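Local coordinates for substrate-binding protein (Synechococcus sp., PDB 6WPN) that probably binds a sugar or oligosaccharide in the periplasm for uptake, as many extracellular solute-binding proteins do, at residues Leu141-Leu145 with Leu370-Leu375; Ala265-Arg269 with Arg332-Val336; Arg222-Ala226 with Ser409-Val413; Ile394-Gln398 with Glu415-Trp420; Thr29-Trp33 with Ala59-Trp63. All coordinates share one frame; numbering follows the deposited sequence.

In the fold
The five contacts fall into three regions of one chain. Interactions 1 and 2 are neighbours, their centres about 11 Å apart, and meet where CG2 of T142 packs on CG1 of V336 at 3.9 Å. Interactions 3 and 4 form a second cluster, centres about 10 Å apart, both drawing on helix 409-427; CZ of F225 touches CG2 of I395 at 3.7 Å. Interaction 5 stands apart at the N-terminal end of the ordered chain. It reaches the same mixed sheet as interaction 1, yet their centres are about 31 Å apart, and about 47 Å separates the centres of interactions 3 and 5.

Interaction 1: Leu141-Leu145 with Leu370-Leu375; sequences LTVRL and LSAETL
With CG1 of V143 anti to the backbone N (chi1 179°) and OG of S371 anti to its carbonyl carbon (chi1 -71°), the valine methyls turn to T374 and L375 while the serine hydroxyl turns to the V143 carbonyl. The setting is alpha/beta packing: the C-terminal part of helix 359-374 rests on strand 137-149 of the mixed sheet. S371 OG donates to V143 O at 3.0 Å, in the carbonyl plane at a C=O...donor angle of 155°, the one hydrogen bond between the two segments; its link to A367 O is weak. L145 covers that hydroxyl, its CG 3.4 Å from S371 OG, while its CD2 passes obliquely by CG of L370 at 4.0 Å. Shortened to an alanine, L145 is likely to leave a gap beside L370 and the S371 hydroxyl less shielded. CG1 of V143 presses on CG2 of T374 at 3.6 Å. L141 and L375 cross at about a right angle, CD1 to CD1 3.8 Å, and L337 of the adjoining strand packs on both. T374 is pinned within its own helix: OG1 reaches L370 O at 2.6 Å from above the carbonyl plane, while T374 N bonds to that oxygen from the opposite face.

Interaction 2: Ala265-Arg269 with Arg332-Val336; sequences AEFLR and REARV
A salt bridge between E266 and R335 carries this contact. R335 NH1 donates to E266 OE1 at 3.0 Å with an N-H...O angle of 158°; the oxygen lies near the guanidinium plane, and the nitrogen meets it on the syn side, 33° out of the carboxylate plane. The arginine runs extended from CG to NE, so the bent glutamate lies across its stem and OE1 also sits 3.2 Å from R335 CG. That oxygen is pushed close to a second acceptor, A334 O, at 3.0 Å, a repulsion the arginine charge would be likely to offset. A second arginine, R269, comes over one face of the R335 guanidinium with its own plane turned 74° away. NE of R269 lies 3.2 Å from NH2 of R335, two donors of like charge, but R269 has two deposited conformers and the approach is doubtful. Outward from the charges, CB of A265 faces CB of R335 at 4.3 Å and also packs on A367 and R368 of helix 359-374. F41 touches both E266 and A334. R335 itself has positive phi and is the C-prime residue of the Schellman motif that ends helix 324-334, set here against residues 265-269 of the facing helix.

Interaction 3: Arg222-Ala226 with Ser409-Val413; sequences RKAFA and SDQAV
F225 and V413 meet where helix 219-233 passes the start of helix 409-427. The short axes approach to 9.0 Å, their directions 124° apart, so the helices cross steeply rather than run side by side. The backbones are nearest at A226 and S409, whose CA atoms lie 5.5 Å apart. This is helix-helix packing in the helix-rich part of the solute-binding fold, and the two segments share no hydrogen bond.

F225 is the main side chain. CG2 of V413 stands over one face of its ring, 3.7 Å from the centroid and 24° off the normal, a CH-pi contact shifted toward the CG side of the ring, where CG2 to F225 CG is 3.4 Å. The valine presents that methyl because CG2 is anti to its carbonyl carbon. CB of A412 comes to CE2 of F225 at 3.7 Å. The phenylalanine has chi1 at -95°, off a staggered position, which suggests that its orientation is set by its neighbours. Those include I395 and L399 of helix 388-403 and the ring of F200, which meets it at a steep tilt.

At the close backbone crossing, S409 lays its side chain against A226, OG to CA 3.8 Å; the same hydroxyl has a weak link to OG1 of T229, which is also bonded to F225 O. The outer edge carries opposite charges without a salt bridge. R222 bends at chi3 and sends NH1 to N217 OD1, so that D410 OD1 meets its CD at 3.8 Å but stays 5.0 Å from its NE.

Interaction 4: Ile394-Gln398 with Glu415-Trp420; sequences IIYTQ and EAEQQW
The amides of Q398 and Q419 approach from opposite directions with their planes 80° apart, nearly perpendicular. As modelled, the two NE2 atoms are 3.3 Å apart, a pair of donors and not a bond; R401, whose NH1 bonds to Q398 OE1, fixes which end of that amide is oxygen, so any doubt about N and O lies with Q419. Q398 OE1 also meets the near end of the E415 side chain, 3.2 Å from its CB, while the carboxylate leads away. A chi1 of -66°, with CG anti to the carbonyl carbon, sets CG of Q398 against A416 N at 3.6 Å; the bend at chi2 then brings the amide alongside E415 and Q419. With a leucine replacing Q398, R401 would probably be left without this acceptor. Apolar contacts continue along the helices: I394 puts CG2 on CB of A416 at 4.0 Å and CD1 against CB of W420 at 4.4 Å. The indole of W420 packs on R390 and L391. Helices 388-403 and 409-427 thus form an antiparallel hairpin; the axes of segments 394-398 and 415-420 come to 9.1 Å, their directions 148° apart. These segments are joined by van der Waals contact alone, OE1 of Q398 and NE1 of W420 being bonded to R401 and Q212.

Interaction 5: Thr29-Trp33 with Ala59-Trp63; sequences TLQLW and ALVRW
L30 leaves its strand beside V61: CB lies 4.3 Å from CG2 of V61. CG, placed anti to the carbonyl carbon, then leans on the A59 methyl, and CD1 of L30 ends the run 3.7 Å from CB of A59. E313 of helix 311-321 touches L30 and A59. Both N and O of L30 bond to the one neighbouring strand, straddling V61: N donates to L60 O at 2.7 Å and O accepts from R62 N, also at 2.7 Å. L32 N adds a longer bond to R62 O, 3.1 Å. The strands are parallel, L30 paired with V61, Q31 with R62 and L32 with W63, and helix 42-55 joins them in a beta-alpha-beta crossover. L30, L32, V61 and W63 share one face of the sheet, on which helices 42-55 and 311-321 pack; W52 lies against V61 and L317 does likewise. Q31 and R62 point to the other face. CB of L32 rests on CG1 of V61 at 3.9 Å, and its CD2 comes to CD1 of W63 at 4.1 Å. The indole turns an edge to the backbone, CD1 3.7 Å from L32 O, and its NE1 is bonded to T34 OG1.

Interaction 1: Leu141-Leu145 with Leu370-Leu375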
# COMPACT_ATOMS: atom_id res chain seq x y z
N LEU A 141 -7.28 0.28 -5.86
CA LEU A 141 -6.06 0.93 -5.42
C LEU A 141 -6.39 1.95 -4.33
O LEU A 141 -7.52 2.44 -4.23
CB LEU A 141 -5.31 1.56 -6.60
CG LEU A 141 -6.04 2.66 -7.36
CD1 LEU A 141 -5.96 3.98 -6.64
CD2 LEU A 141 -5.43 2.77 -8.76
N THR A 142 -5.39 2.24 -3.51
CA THR A 142 -5.53 3.16 -2.38
C THR A 142 -4.44 4.21 -2.45
O THR A 142 -3.27 3.89 -2.69
CB THR A 142 -5.40 2.44 -1.03
OG1 THR A 142 -4.07 1.95 -0.87
CG2 THR A 142 -6.33 1.25 -0.96
N VAL A 143 -4.84 5.47 -2.31
CA VAL A 143 -3.92 6.58 -2.09
C VAL A 143 -4.07 6.98 -0.63
O VAL A 143 -5.11 7.51 -0.24
CB VAL A 143 -4.20 7.75 -3.04
CG1 VAL A 143 -3.23 8.89 -2.77
CG2 VAL A 143 -4.12 7.29 -4.49
N ARG A 144 -3.03 6.75 0.17
CA ARG A 144 -3.09 7.09 1.58
C ARG A 144 -2.84 8.58 1.79
O ARG A 144 -1.99 9.19 1.14
CB ARG A 144 -2.09 6.26 2.39
CG ARG A 144 -0.64 6.56 2.11
CD ARG A 144 0.25 5.75 3.03
NE ARG A 144 1.65 5.94 2.68
CZ ARG A 144 2.33 5.14 1.86
NH1 ARG A 144 1.73 4.08 1.33
NH2 ARG A 144 3.60 5.39 1.60
N LEU A 145 -3.63 9.18 2.68
CA LEU A 145 -3.53 10.59 3.00
C LEU A 145 -2.82 10.78 4.34
O LEU A 145 -2.39 9.83 5.00
CB LEU A 145 -4.92 11.22 3.03
CG LEU A 145 -5.81 10.93 1.82
CD1 LEU A 145 -7.23 11.38 2.11
CD2 LEU A 145 -5.27 11.60 0.56
N LEU A 370 -10.01 13.88 -1.69
CA LEU A 370 -8.58 14.19 -1.72
C LEU A 370 -7.78 13.01 -2.27
O LEU A 370 -6.82 13.21 -3.02
CB LEU A 370 -8.12 14.57 -0.31
CG LEU A 370 -6.77 15.28 -0.18
CD1 LEU A 370 -6.65 16.35 -1.24
CD2 LEU A 370 -6.66 15.89 1.21
N SER A 371 -8.17 11.78 -1.93
CA SER A 371 -7.52 10.61 -2.51
C SER A 371 -7.70 10.56 -4.02
O SER A 371 -6.74 10.27 -4.76
CB SER A 371 -8.05 9.32 -1.87
OG SER A 371 -7.61 9.18 -0.54
N ALA A 372 -8.91 10.83 -4.51
CA ALA A 372 -9.14 10.78 -5.95
C ALA A 372 -8.36 11.86 -6.69
O ALA A 372 -7.91 11.64 -7.82
CB ALA A 372 -10.64 10.91 -6.25
N GLU A 373 -8.20 13.03 -6.07
CA GLU A 373 -7.44 14.11 -6.69
C GLU A 373 -5.94 13.81 -6.67
O GLU A 373 -5.23 14.10 -7.63
CB GLU A 373 -7.76 15.41 -5.97
CG GLU A 373 -9.19 15.87 -6.24
CD GLU A 373 -9.56 17.14 -5.51
OE1 GLU A 373 -9.24 17.26 -4.31
OE2 GLU A 373 -10.20 18.02 -6.13
N THR A 374 -5.46 13.20 -5.58
CA THR A 374 -4.04 12.86 -5.44
C THR A 374 -3.62 11.78 -6.44
O THR A 374 -2.46 11.74 -6.86
CB THR A 374 -3.75 12.41 -4.01
OG1 THR A 374 -4.19 13.41 -3.10
CG2 THR A 374 -2.26 12.19 -3.81
N LEU A 375 -4.56 10.91 -6.84
CA LEU A 375 -4.25 9.83 -7.77
C LEU A 375 -3.65 10.34 -9.08
O LEU A 375 -2.82 9.65 -9.69
CB LEU A 375 -5.51 9.02 -8.06
CG LEU A 375 -5.34 7.90 -9.08
CD1 LEU A 375 -4.35 6.89 -8.55
CD2 LEU A 375 -6.69 7.25 -9.38

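Interaction 2: Ala265-Arg269 with Arg332-Val336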
# COMPACT_ATOMS: atom_id res chain seq x y z
N ALA A 265 -9.13 6.89 3.60
CA ALA A 265 -10.47 7.33 3.99
C ALA A 265 -11.23 6.25 4.75
O ALA A 265 -12.05 6.59 5.62
CB ALA A 265 -11.26 7.75 2.75
N GLU A 266 -11.00 4.97 4.43
CA GLU A 266 -11.79 3.92 5.05
C GLU A 266 -11.50 3.82 6.54
O GLU A 266 -12.41 3.61 7.35
CB GLU A 266 -11.52 2.58 4.38
CG GLU A 266 -12.18 1.37 5.03
CD GLU A 266 -13.69 1.30 4.82
OE1 GLU A 266 -14.25 2.23 4.20
OE2 GLU A 266 -14.31 0.31 5.27
N PHE A 267 -10.24 3.98 6.92
CA PHE A 267 -9.92 3.95 8.33
C PHE A 267 -10.48 5.16 9.07
O PHE A 267 -10.68 5.10 10.29
CB PHE A 267 -8.42 3.85 8.54
CG PHE A 267 -8.03 3.78 9.96
CD1 PHE A 267 -8.46 2.71 10.74
CD2 PHE A 267 -7.28 4.78 10.55
CE1 PHE A 267 -8.12 2.64 12.07
CE2 PHE A 267 -6.94 4.70 11.88
CZ PHE A 267 -7.37 3.64 12.64
N LEU A 268 -10.75 6.25 8.35
CA LEU A 268 -11.32 7.43 9.00
C LEU A 268 -12.70 7.14 9.57
O LEU A 268 -13.07 7.70 10.61
CB LEU A 268 -11.36 8.60 8.01
CG LEU A 268 -11.72 9.99 8.52
CD1 LEU A 268 -11.01 10.32 9.83
CD2 LEU A 268 -11.40 11.03 7.46
N ARG A 269 -13.48 6.27 8.92
CA ARG A 269 -14.82 5.97 9.44
C ARG A 269 -14.74 5.17 10.74
O ARG A 269 -15.57 5.36 11.64
CB ARG A 269 -15.65 5.22 8.39
CG ARG A 269 -17.08 4.91 8.84
CD ARG A 269 -18.00 6.13 8.79
NE ARG A 269 -18.53 6.38 7.44
CZ ARG A 269 -19.32 7.40 7.12
NH1 ARG A 269 -19.69 8.28 8.04
NH2 ARG A 269 -19.74 7.54 5.87
N ARG A 332 -17.37 2.43 -3.34
CA ARG A 332 -18.25 3.07 -2.36
C ARG A 332 -18.15 2.40 -1.00
O ARG A 332 -17.92 3.07 0.02
CB ARG A 332 -19.70 3.06 -2.85
CG ARG A 332 -19.93 3.78 -4.15
CD ARG A 332 -21.38 3.73 -4.58
NE ARG A 332 -21.56 4.20 -5.95
CZ ARG A 332 -21.90 3.41 -6.97
NH1 ARG A 332 -22.10 2.12 -6.78
NH2 ARG A 332 -22.04 3.93 -8.19
N GLU A 333 -18.31 1.07 -0.96
CA GLU A 333 -18.35 0.37 0.32
C GLU A 333 -17.00 0.39 1.01
O GLU A 333 -16.93 0.51 2.24
CB GLU A 333 -18.83 -1.07 0.11
CG GLU A 333 -20.28 -1.16 -0.34
CD GLU A 333 -20.74 -2.59 -0.62
OE1 GLU A 333 -19.88 -3.50 -0.65
OE2 GLU A 333 -21.95 -2.79 -0.81
N ALA A 334 -15.91 0.31 0.25
CA ALA A 334 -14.58 0.32 0.83
C ALA A 334 -13.96 1.70 0.90
O ALA A 334 -12.91 1.86 1.54
CB ALA A 334 -13.64 -0.61 0.03
N ARG A 335 -14.58 2.71 0.30
CA ARG A 335 -14.03 4.07 0.27
C ARG A 335 -12.62 4.02 -0.30
O ARG A 335 -11.65 4.54 0.26
CB ARG A 335 -14.09 4.69 1.67
CG ARG A 335 -15.47 4.49 2.30
CD ARG A 335 -15.65 5.19 3.63
NE ARG A 335 -17.05 5.18 4.03
CZ ARG A 335 -17.64 4.21 4.72
NH1 ARG A 335 -16.94 3.15 5.10
NH2 ARG A 335 -18.92 4.30 5.04
N VAL A 336 -12.52 3.36 -1.46
CA VAL A 336 -11.27 3.05 -2.12
C VAL A 336 -11.36 3.54 -3.57
O VAL A 336 -12.43 3.90 -4.06
CB VAL A 336 -10.99 1.53 -2.04
CG1 VAL A 336 -9.75 1.12 -2.83
CG2 VAL A 336 -10.96 1.07 -0.62

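Interaction 3: Arg222-Ala226 with Ser409-Val413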
# COMPACT_ATOMS: atom_id res chain seq x y z
N ARG A 222 22.60 7.54 1.88
CA ARG A 222 23.21 7.89 3.16
C ARG A 222 22.44 9.01 3.84
O ARG A 222 22.26 9.00 5.06
CB ARG A 222 24.67 8.30 2.94
CG ARG A 222 25.55 7.19 2.39
CD ARG A 222 27.01 7.59 2.38
NE ARG A 222 27.33 8.56 1.33
CZ ARG A 222 27.64 8.23 0.08
NH1 ARG A 222 27.67 6.96 -0.29
NH2 ARG A 222 27.91 9.18 -0.81
N LYS A 223 21.95 9.98 3.05
CA LYS A 223 21.14 11.05 3.61
C LYS A 223 19.83 10.49 4.17
O LYS A 223 19.37 10.92 5.24
CB LYS A 223 20.89 12.11 2.53
CG LYS A 223 20.06 13.30 2.96
CD LYS A 223 19.96 14.29 1.80
CE LYS A 223 18.89 15.34 2.02
NZ LYS A 223 18.79 16.27 0.86
N ALA A 224 19.24 9.52 3.48
CA ALA A 224 17.99 8.92 3.94
C ALA A 224 18.20 8.10 5.21
O ALA A 224 17.36 8.13 6.12
CB ALA A 224 17.38 8.06 2.84
N PHE A 225 19.29 7.33 5.27
CA PHE A 225 19.60 6.58 6.48
C PHE A 225 19.82 7.51 7.67
O PHE A 225 19.31 7.27 8.77
CB PHE A 225 20.84 5.70 6.27
CG PHE A 225 20.53 4.29 5.87
CD1 PHE A 225 20.18 3.97 4.57
CD2 PHE A 225 20.58 3.27 6.81
CE1 PHE A 225 19.90 2.66 4.21
CE2 PHE A 225 20.30 1.96 6.45
CZ PHE A 225 19.96 1.66 5.15
N ALA A 226 20.59 8.58 7.46
CA ALA A 226 20.84 9.54 8.53
C ALA A 226 19.55 10.24 8.95
O ALA A 226 19.37 10.55 10.13
CB ALA A 226 21.88 10.56 8.08
N SER A 409 25.03 5.39 11.07
CA SER A 409 24.17 5.36 9.89
C SER A 409 24.90 4.84 8.67
O SER A 409 24.39 3.98 7.94
CB SER A 409 23.63 6.77 9.61
OG SER A 409 22.97 7.32 10.73
N ASP A 410 26.10 5.36 8.41
CA ASP A 410 26.89 4.88 7.28
C ASP A 410 27.26 3.42 7.45
O ASP A 410 27.36 2.68 6.47
CB ASP A 410 28.16 5.72 7.10
CG ASP A 410 27.85 7.17 6.75
OD1 ASP A 410 26.75 7.42 6.21
OD2 ASP A 410 28.71 8.04 6.99
N GLN A 411 27.49 2.99 8.70
CA GLN A 411 27.76 1.58 8.96
C GLN A 411 26.57 0.73 8.57
O GLN A 411 26.73 -0.36 8.01
CB GLN A 411 28.10 1.40 10.43
CG GLN A 411 28.77 0.09 10.78
CD GLN A 411 30.20 0.04 10.29
OE1 GLN A 411 30.82 1.07 10.05
NE2 GLN A 411 30.74 -1.18 10.14
N ALA A 412 25.35 1.22 8.83
CA ALA A 412 24.16 0.49 8.40
C ALA A 412 24.08 0.41 6.88
O ALA A 412 23.75 -0.65 6.32
CB ALA A 412 22.91 1.16 8.97
N VAL A 413 24.38 1.52 6.20
CA VAL A 413 24.35 1.55 4.74
C VAL A 413 25.30 0.50 4.17
O VAL A 413 24.93 -0.27 3.27
CB VAL A 413 24.71 2.95 4.22
CG1 VAL A 413 24.75 2.97 2.71
CG2 VAL A 413 23.72 3.97 4.76

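Interaction 4: Ile394-Gln398 with Glu415-Trp420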
# COMPACT_ATOMS: atom_id res chain seq x y z
N ILE A 394 16.49 -6.37 4.79
CA ILE A 394 17.89 -6.05 5.05
C ILE A 394 18.04 -4.59 5.44
O ILE A 394 18.77 -4.24 6.37
CB ILE A 394 18.76 -6.42 3.84
CG1 ILE A 394 18.79 -7.95 3.65
CG2 ILE A 394 20.17 -5.87 3.99
CD1 ILE A 394 19.67 -8.39 2.52
N ILE A 395 17.36 -3.70 4.71
CA ILE A 395 17.49 -2.27 5.00
C ILE A 395 16.88 -1.94 6.36
O ILE A 395 17.50 -1.27 7.18
CB ILE A 395 16.84 -1.44 3.87
CG1 ILE A 395 17.62 -1.64 2.56
CG2 ILE A 395 16.78 0.03 4.26
CD1 ILE A 395 17.02 -0.90 1.38
N TYR A 396 15.67 -2.45 6.63
CA TYR A 396 15.03 -2.17 7.91
C TYR A 396 15.86 -2.69 9.08
O TYR A 396 15.95 -2.03 10.12
CB TYR A 396 13.62 -2.78 7.95
CG TYR A 396 12.57 -2.05 7.14
CD1 TYR A 396 12.92 -1.19 6.11
CD2 TYR A 396 11.22 -2.20 7.44
CE1 TYR A 396 11.95 -0.53 5.38
CE2 TYR A 396 10.25 -1.54 6.72
CZ TYR A 396 10.62 -0.70 5.69
OH TYR A 396 9.65 -0.04 4.97
N THR A 397 16.47 -3.87 8.92
CA THR A 397 17.28 -4.44 10.00
C THR A 397 18.50 -3.59 10.29
O THR A 397 18.82 -3.32 11.45
CB THR A 397 17.70 -5.87 9.65
OG1 THR A 397 16.53 -6.71 9.57
CG2 THR A 397 18.65 -6.42 10.71
N GLN A 398 19.23 -3.19 9.24
CA GLN A 398 20.42 -2.37 9.45
C GLN A 398 20.06 -0.98 9.97
O GLN A 398 20.74 -0.45 10.86
CB GLN A 398 21.23 -2.27 8.15
CG GLN A 398 21.83 -3.59 7.69
CD GLN A 398 22.57 -4.33 8.80
OE1 GLN A 398 23.33 -3.73 9.56
NE2 GLN A 398 22.36 -5.64 8.88
N GLU A 415 26.58 -2.20 5.64
CA GLU A 415 26.13 -3.55 5.95
C GLU A 415 24.96 -3.96 5.08
O GLU A 415 24.91 -5.08 4.56
CB GLU A 415 25.75 -3.65 7.43
CG GLU A 415 26.90 -3.46 8.41
CD GLU A 415 27.79 -4.68 8.52
OE1 GLU A 415 27.43 -5.73 7.95
OE2 GLU A 415 28.86 -4.58 9.16
N ALA A 416 24.01 -3.05 4.87
CA ALA A 416 22.88 -3.35 3.99
C ALA A 416 23.35 -3.58 2.56
O ALA A 416 22.91 -4.53 1.90
CB ALA A 416 21.85 -2.22 4.05
N GLU A 417 24.24 -2.73 2.06
CA GLU A 417 24.74 -2.89 0.70
C GLU A 417 25.43 -4.23 0.52
O GLU A 417 25.21 -4.93 -0.47
CB GLU A 417 25.69 -1.74 0.35
CG GLU A 417 26.38 -1.89 -0.99
CD GLU A 417 27.55 -0.93 -1.15
OE1 GLU A 417 28.37 -0.83 -0.22
OE2 GLU A 417 27.64 -0.29 -2.22
N GLN A 418 26.29 -4.60 1.47
CA GLN A 418 27.05 -5.84 1.35
C GLN A 418 26.16 -7.07 1.51
O GLN A 418 26.34 -8.07 0.81
CB GLN A 418 28.18 -5.85 2.37
CG GLN A 418 29.25 -4.81 2.08
CD GLN A 418 30.19 -4.60 3.25
OE1 GLN A 418 29.95 -5.09 4.36
NE2 GLN A 418 31.29 -3.89 3.01
N GLN A 419 25.18 -7.00 2.42
CA GLN A 419 24.26 -8.12 2.59
C GLN A 419 23.37 -8.32 1.37
O GLN A 419 23.13 -9.45 0.95
CB GLN A 419 23.41 -7.92 3.85
CG GLN A 419 24.20 -8.10 5.13
CD GLN A 419 23.32 -8.15 6.36
OE1 GLN A 419 22.09 -8.10 6.25
NE2 GLN A 419 23.93 -8.26 7.53
N TRP A 420 22.86 -7.23 0.79
CA TRP A 420 22.05 -7.37 -0.42
C TRP A 420 22.86 -7.93 -1.58
O TRP A 420 22.38 -8.78 -2.33
CB TRP A 420 21.41 -6.04 -0.81
CG TRP A 420 20.78 -6.13 -2.17
CD1 TRP A 420 21.29 -5.66 -3.35
CD2 TRP A 420 19.54 -6.77 -2.50
NE1 TRP A 420 20.43 -5.95 -4.38
CE2 TRP A 420 19.35 -6.63 -3.89
CE3 TRP A 420 18.56 -7.44 -1.75
CZ2 TRP A 420 18.23 -7.14 -4.54
CZ3 TRP A 420 17.45 -7.94 -2.40
CH2 TRP A 420 17.29 -7.78 -3.79

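Interaction 5: Thr29-Trp33 with Ala59-Trp63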
# COMPACT_ATOMS: atom_id res chain seq x y z
N THR A 29 -15.49 -26.04 -9.70
CA THR A 29 -15.52 -24.84 -8.88
C THR A 29 -14.19 -24.09 -8.92
O THR A 29 -13.13 -24.68 -9.10
CB THR A 29 -15.86 -25.17 -7.40
OG1 THR A 29 -14.85 -26.03 -6.86
CG2 THR A 29 -17.22 -25.83 -7.30
N LEU A 30 -14.27 -22.77 -8.74
CA LEU A 30 -13.10 -21.91 -8.70
C LEU A 30 -12.80 -21.52 -7.26
O LEU A 30 -13.71 -21.39 -6.43
CB LEU A 30 -13.34 -20.65 -9.54
CG LEU A 30 -13.65 -20.87 -11.01
CD1 LEU A 30 -14.18 -19.60 -11.66
CD2 LEU A 30 -12.43 -21.38 -11.75
N GLN A 31 -11.52 -21.36 -6.96
CA GLN A 31 -11.09 -20.88 -5.65
C GLN A 31 -10.48 -19.49 -5.81
O GLN A 31 -9.51 -19.32 -6.57
CB GLN A 31 -10.11 -21.84 -4.98
CG GLN A 31 -10.69 -23.18 -4.58
CD GLN A 31 -9.63 -24.10 -3.99
OE1 GLN A 31 -8.44 -23.96 -4.28
NE2 GLN A 31 -10.06 -25.03 -3.15
N LEU A 32 -11.06 -18.51 -5.12
CA LEU A 32 -10.58 -17.14 -5.14
C LEU A 32 -9.82 -16.86 -3.86
O LEU A 32 -10.28 -17.20 -2.77
CB LEU A 32 -11.75 -16.16 -5.28
CG LEU A 32 -11.44 -14.68 -5.04
CD1 LEU A 32 -10.59 -14.09 -6.17
CD2 LEU A 32 -12.72 -13.89 -4.87
N TRP A 33 -8.64 -16.25 -4.00
CA TRP A 33 -7.78 -15.90 -2.87
C TRP A 33 -7.64 -14.39 -2.81
O TRP A 33 -7.15 -13.77 -3.76
CB TRP A 33 -6.40 -16.54 -3.03
CG TRP A 33 -6.34 -18.01 -2.74
CD1 TRP A 33 -7.39 -18.89 -2.70
CD2 TRP A 33 -5.17 -18.79 -2.49
NE1 TRP A 33 -6.95 -20.16 -2.42
CE2 TRP A 33 -5.58 -20.12 -2.29
CE3 TRP A 33 -3.81 -18.49 -2.40
CZ2 TRP A 33 -4.68 -21.15 -2.01
CZ3 TRP A 33 -2.92 -19.51 -2.12
CH2 TRP A 33 -3.36 -20.82 -1.93
N ALA A 59 -19.15 -22.83 -12.50
CA ALA A 59 -17.86 -22.50 -11.89
C ALA A 59 -18.14 -21.71 -10.61
O ALA A 59 -17.85 -20.52 -10.51
CB ALA A 59 -16.97 -21.72 -12.86
N LEU A 60 -18.71 -22.40 -9.63
CA LEU A 60 -18.99 -21.78 -8.34
C LEU A 60 -17.68 -21.40 -7.64
O LEU A 60 -16.68 -22.11 -7.75
CB LEU A 60 -19.80 -22.73 -7.46
CG LEU A 60 -21.13 -23.19 -8.07
CD1 LEU A 60 -21.77 -24.27 -7.23
CD2 LEU A 60 -22.07 -22.01 -8.26
N VAL A 61 -17.70 -20.28 -6.94
CA VAL A 61 -16.50 -19.73 -6.31
C VAL A 61 -16.49 -20.11 -4.84
O VAL A 61 -17.49 -19.94 -4.13
CB VAL A 61 -16.43 -18.21 -6.49
CG1 VAL A 61 -15.33 -17.62 -5.61
CG2 VAL A 61 -16.17 -17.87 -7.95
N ARG A 62 -15.36 -20.65 -4.39
CA ARG A 62 -15.08 -20.86 -2.97
C ARG A 62 -14.00 -19.86 -2.57
O ARG A 62 -12.86 -19.95 -3.02
CB ARG A 62 -14.65 -22.30 -2.69
CG ARG A 62 -15.75 -23.37 -2.83
CD ARG A 62 -16.80 -23.30 -1.71
NE ARG A 62 -18.04 -22.62 -2.10
CZ ARG A 62 -19.03 -23.21 -2.78
NH1 ARG A 62 -18.93 -24.48 -3.13
NH2 ARG A 62 -20.12 -22.52 -3.09
N TRP A 63 -14.38 -18.91 -1.72
CA TRP A 63 -13.55 -17.76 -1.37
C TRP A 63 -12.77 -18.01 -0.08
O TRP A 63 -13.35 -18.46 0.92
CB TRP A 63 -14.43 -16.52 -1.22
CG TRP A 63 -13.77 -15.33 -0.63
CD1 TRP A 63 -12.51 -14.86 -0.89
CD2 TRP A 63 -14.32 -14.44 0.35
NE1 TRP A 63 -12.26 -13.74 -0.15
CE2 TRP A 63 -13.35 -13.46 0.63
CE3 TRP A 63 -15.55 -14.38 1.01
CZ2 TRP A 63 -13.57 -12.43 1.54
CZ3 TRP A 63 -15.77 -13.36 1.92
CH2 TRP A 63 -14.78 -12.40 2.17